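Local coordinates for ribosome maturation protein SDO1 homolog (Methanothermobacter thermautotrophicus, PDB 2WBM) that probably takes part in ribosome maturation through RNA or ribosome binding, as a conformationally flexible archaeal member of the SBDS family, at residues A[26-34]-A[99-108]. Numbering follows the deposited sequence.
Sequences DAVIARLES and VILRRGTIQL
In the three-stranded antiparallel sheet of the SBDS N-terminal domain, strand 28-34 is the central strand, and Ile29 and Arg31 pair with Gln107 and Thr105 of the outer strand 105-107. Both pairs are hydrogen-bonded in both directions: Gln107 N donates to Ile29 O (2.8 Å) and Thr105 N to Arg31 O (2.8 Å), while of the return bonds that from Ile29 N to Gln107 O is the longer, 3.3 Å. Between them Ala30 and Ile106 form a non-hydrogen-bonded pair on the face where the end of helix 93-103 packs, with helices 45-52 and 81-88 nearby. There Ala30 CB meets Leu101 CD2 at 3.8 Å, and Leu32 CB rests 4.0 Å from Ile100 CG1. On the other face Gln107 CG lies over the centre of the Arg31 guanidinium, 3.6 Å above its plane, and the amide carbon CD sits 3.4 Å from Arg31 NH1, the two planes 8° apart. A bend at chi2 (-61°) folds Gln107 back, and Thr105 OG1 donates to Gln107 OE1 at 2.8 Å, which steadies the amide. One face is thus apolar, whereas the other carries the Arg31-Gln107 stack beside Ile29, its arginine salt-bridged to Glu40 although Arg38 brings a like charge close.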
loop_
_atom_site.group_PDB
_atom_site.type_symbol
_atom_site.label_atom_id
_atom_site.label_comp_id
_atom_site.label_asym_id
_atom_site.label_seq_id
_atom_site.Cartn_x
_atom_site.Cartn_y
_atom_site.Cartn_z
ATOM N N ASP A 26 -6.524 16.930 5.151
ATOM C CA ASP A 26 -5.808 15.905 4.415
ATOM C C ASP A 26 -5.987 16.048 2.906
ATOM O O ASP A 26 -5.185 15.492 2.153
ATOM C CB ASP A 26 -6.215 14.497 4.885
ATOM C CG ASP A 26 -5.394 13.996 6.078
ATOM O OD1 ASP A 26 -5.500 12.790 6.381
ATOM O OD2 ASP A 26 -4.650 14.778 6.715
ATOM N N ALA A 27 -6.994 16.810 2.462
ATOM C CA ALA A 27 -7.206 17.026 1.033
ATOM C C ALA A 27 -6.004 17.723 0.441
ATOM O O ALA A 27 -5.429 18.610 1.068
ATOM C CB ALA A 27 -8.464 17.846 0.749
ATOM N N VAL A 28 -5.650 17.316 -0.774
ATOM C CA VAL A 28 -4.564 17.938 -1.526
ATOM C C VAL A 28 -5.193 18.561 -2.761
ATOM O O VAL A 28 -6.391 18.375 -3.024
ATOM C CB VAL A 28 -3.423 16.909 -1.866
ATOM C CG1 VAL A 28 -2.879 16.276 -0.579
ATOM C CG2 VAL A 28 -3.936 15.810 -2.826
ATOM N N ILE A 29 -4.411 19.330 -3.495
ATOM C CA ILE A 29 -4.909 19.986 -4.677
ATOM C C ILE A 29 -4.403 19.279 -5.925
ATOM O O ILE A 29 -3.211 18.966 -6.017
ATOM C CB ILE A 29 -4.447 21.455 -4.659
ATOM C CG1 ILE A 29 -5.222 22.209 -3.566
ATOM C CG2 ILE A 29 -4.631 22.104 -6.050
ATOM C CD1 ILE A 29 -4.620 23.563 -3.215
ATOM N N ALA A 30 -5.305 18.987 -6.857
ATOM C CA ALA A 30 -4.897 18.595 -8.206
ATOM C C ALA A 30 -5.091 19.818 -9.091
ATOM O O ALA A 30 -6.157 20.449 -9.072
ATOM C CB ALA A 30 -5.727 17.396 -8.716
ATOM N N ARG A 31 -4.057 20.164 -9.837
ATOM C CA ARG A 31 -4.002 21.411 -10.595
ATOM C C ARG A 31 -3.722 21.119 -12.065
ATOM O O ARG A 31 -2.873 20.287 -12.387
ATOM C CB ARG A 31 -2.847 22.265 -10.048
ATOM C CG ARG A 31 -2.569 23.522 -10.847
ATOM C CD ARG A 31 -1.374 24.232 -10.298
ATOM N NE ARG A 31 -1.647 24.846 -8.995
ATOM C CZ ARG A 31 -0.710 25.312 -8.167
ATOM N NH1 ARG A 31 0.593 25.262 -8.482
ATOM N NH2 ARG A 31 -1.075 25.873 -7.019
ATOM N N LEU A 32 -4.425 21.815 -12.954
ATOM C CA LEU A 32 -4.110 21.777 -14.361
ATOM C C LEU A 32 -4.058 23.211 -14.881
ATOM O O LEU A 32 -4.988 23.987 -14.623
ATOM C CB LEU A 32 -5.176 20.976 -15.110
ATOM C CG LEU A 32 -4.962 20.864 -16.629
ATOM C CD1 LEU A 32 -3.651 20.183 -16.961
ATOM C CD2 LEU A 32 -6.127 20.071 -17.244
ATOM N N GLU A 33 -2.989 23.551 -15.598
ATOM C CA GLU A 33 -2.840 24.885 -16.206
ATOM C C GLU A 33 -3.062 24.835 -17.703
ATOM O O GLU A 33 -2.480 23.991 -18.389
ATOM C CB GLU A 33 -1.446 25.464 -15.952
ATOM C CG GLU A 33 -1.144 25.696 -14.502
ATOM C CD GLU A 33 0.070 26.580 -14.282
ATOM O OE1 GLU A 33 0.653 27.088 -15.270
ATOM O OE2 GLU A 33 0.441 26.763 -13.107
ATOM N N SER A 34 -3.876 25.754 -18.214
ATOM C CA SER A 34 -4.027 25.922 -19.658
ATOM C C SER A 34 -3.798 27.385 -19.994
ATOM O O SER A 34 -4.512 28.274 -19.493
ATOM C CB SER A 34 -5.432 25.478 -20.115
ATOM O OG SER A 34 -5.645 25.810 -21.483
ATOM N N VAL A 99 -10.013 14.951 -16.031
ATOM C CA VAL A 99 -8.961 15.554 -16.873
ATOM C C VAL A 99 -7.873 16.194 -15.992
ATOM O O VAL A 99 -6.669 15.999 -16.228
ATOM C CB VAL A 99 -9.526 16.583 -17.883
ATOM C CG1 VAL A 99 -8.411 17.091 -18.803
ATOM C CG2 VAL A 99 -10.643 15.930 -18.722
ATOM N N ILE A 100 -8.294 16.918 -14.963
ATOM C CA ILE A 100 -7.327 17.531 -14.047
ATOM C C ILE A 100 -6.496 16.435 -13.368
ATOM O O ILE A 100 -5.263 16.527 -13.299
ATOM C CB ILE A 100 -7.983 18.452 -13.015
ATOM C CG1 ILE A 100 -8.655 19.639 -13.715
ATOM C CG2 ILE A 100 -6.930 18.953 -12.017
ATOM C CD1 ILE A 100 -9.386 20.589 -12.758
ATOM N N LEU A 101 -7.162 15.385 -12.893
ATOM C CA LEU A 101 -6.446 14.274 -12.241
ATOM C C LEU A 101 -5.461 13.545 -13.155
ATOM O O LEU A 101 -4.338 13.178 -12.747
ATOM C CB LEU A 101 -7.442 13.277 -11.635
ATOM C CG LEU A 101 -8.181 13.770 -10.384
ATOM C CD1 LEU A 101 -9.321 12.829 -10.050
ATOM C CD2 LEU A 101 -7.215 13.904 -9.192
ATOM N N ARG A 102 -5.871 13.320 -14.400
ATOM C CA ARG A 102 -5.063 12.525 -15.293
ATOM C C ARG A 102 -3.967 13.312 -15.997
ATOM O O ARG A 102 -2.938 12.745 -16.319
ATOM C CB ARG A 102 -5.945 11.785 -16.301
ATOM C CG ARG A 102 -6.722 10.650 -15.651
ATOM C CD ARG A 102 -7.871 10.206 -16.529
ATOM N NE ARG A 102 -8.554 9.033 -15.983
ATOM C CZ ARG A 102 -9.835 8.747 -16.198
ATOM N NH1 ARG A 102 -10.580 9.555 -16.937
ATOM N NH2 ARG A 102 -10.371 7.658 -15.671
ATOM N N ARG A 103 -4.183 14.608 -16.212
ATOM C CA ARG A 103 -3.247 15.426 -16.992
ATOM C C ARG A 103 -2.477 16.440 -16.150
ATOM O O ARG A 103 -1.485 17.010 -16.623
ATOM C CB ARG A 103 -3.987 16.189 -18.103
ATOM C CG ARG A 103 -4.648 15.317 -19.186
ATOM C CD ARG A 103 -3.635 14.627 -20.046
ATOM N NE ARG A 103 -4.245 14.020 -21.225
ATOM C CZ ARG A 103 -3.988 14.378 -22.482
ATOM N NH1 ARG A 103 -3.117 15.346 -22.747
ATOM N NH2 ARG A 103 -4.595 13.752 -23.482
ATOM N N GLY A 104 -2.934 16.652 -14.922
ATOM C CA GLY A 104 -2.416 17.721 -14.065
ATOM C C GLY A 104 -1.386 17.272 -13.051
ATOM O O GLY A 104 -0.804 16.178 -13.168
ATOM N N THR A 105 -1.136 18.146 -12.077
ATOM C CA THR A 105 -0.119 17.916 -11.045
ATOM C C THR A 105 -0.807 17.846 -9.690
ATOM O O THR A 105 -1.990 18.156 -9.580
ATOM C CB THR A 105 0.905 19.066 -11.009
ATOM O OG1 THR A 105 0.218 20.319 -10.819
ATOM C CG2 THR A 105 1.723 19.102 -12.303
ATOM N N ILE A 106 -0.054 17.436 -8.671
ATOM C CA ILE A 106 -0.551 17.397 -7.299
ATOM C C ILE A 106 0.240 18.415 -6.486
ATOM O O ILE A 106 1.471 18.457 -6.553
ATOM C CB ILE A 106 -0.366 15.992 -6.671
ATOM C CG1 ILE A 106 -1.196 14.941 -7.426
ATOM C CG2 ILE A 106 -0.706 16.016 -5.174
ATOM C CD1 ILE A 106 -2.705 15.105 -7.324
ATOM N N GLN A 107 -0.478 19.251 -5.743
ATOM C CA GLN A 107 0.149 20.289 -4.935
ATOM C C GLN A 107 -0.064 19.963 -3.466
ATOM O O GLN A 107 -1.221 19.747 -3.031
ATOM C CB GLN A 107 -0.465 21.655 -5.288
ATOM C CG GLN A 107 -0.450 21.968 -6.798
ATOM C CD GLN A 107 0.959 22.018 -7.390
ATOM O OE1 GLN A 107 1.198 21.522 -8.497
ATOM N NE2 GLN A 107 1.899 22.605 -6.651
ATOM N N LEU A 108 1.044 19.918 -2.734
ATOM C CA LEU A 108 1.079 19.589 -1.316
ATOM C C LEU A 108 1.585 20.763 -0.516
ATOM O O LEU A 108 2.438 21.516 -0.990
ATOM C CB LEU A 108 2.030 18.412 -1.062
ATOM C CG LEU A 108 1.792 17.148 -1.892
ATOM C CD1 LEU A 108 2.808 16.096 -1.539
ATOM C CD2 LEU A 108 0.359 16.617 -1.722
HETATM O O HOH W 1 0.847 24.765 -4.487
#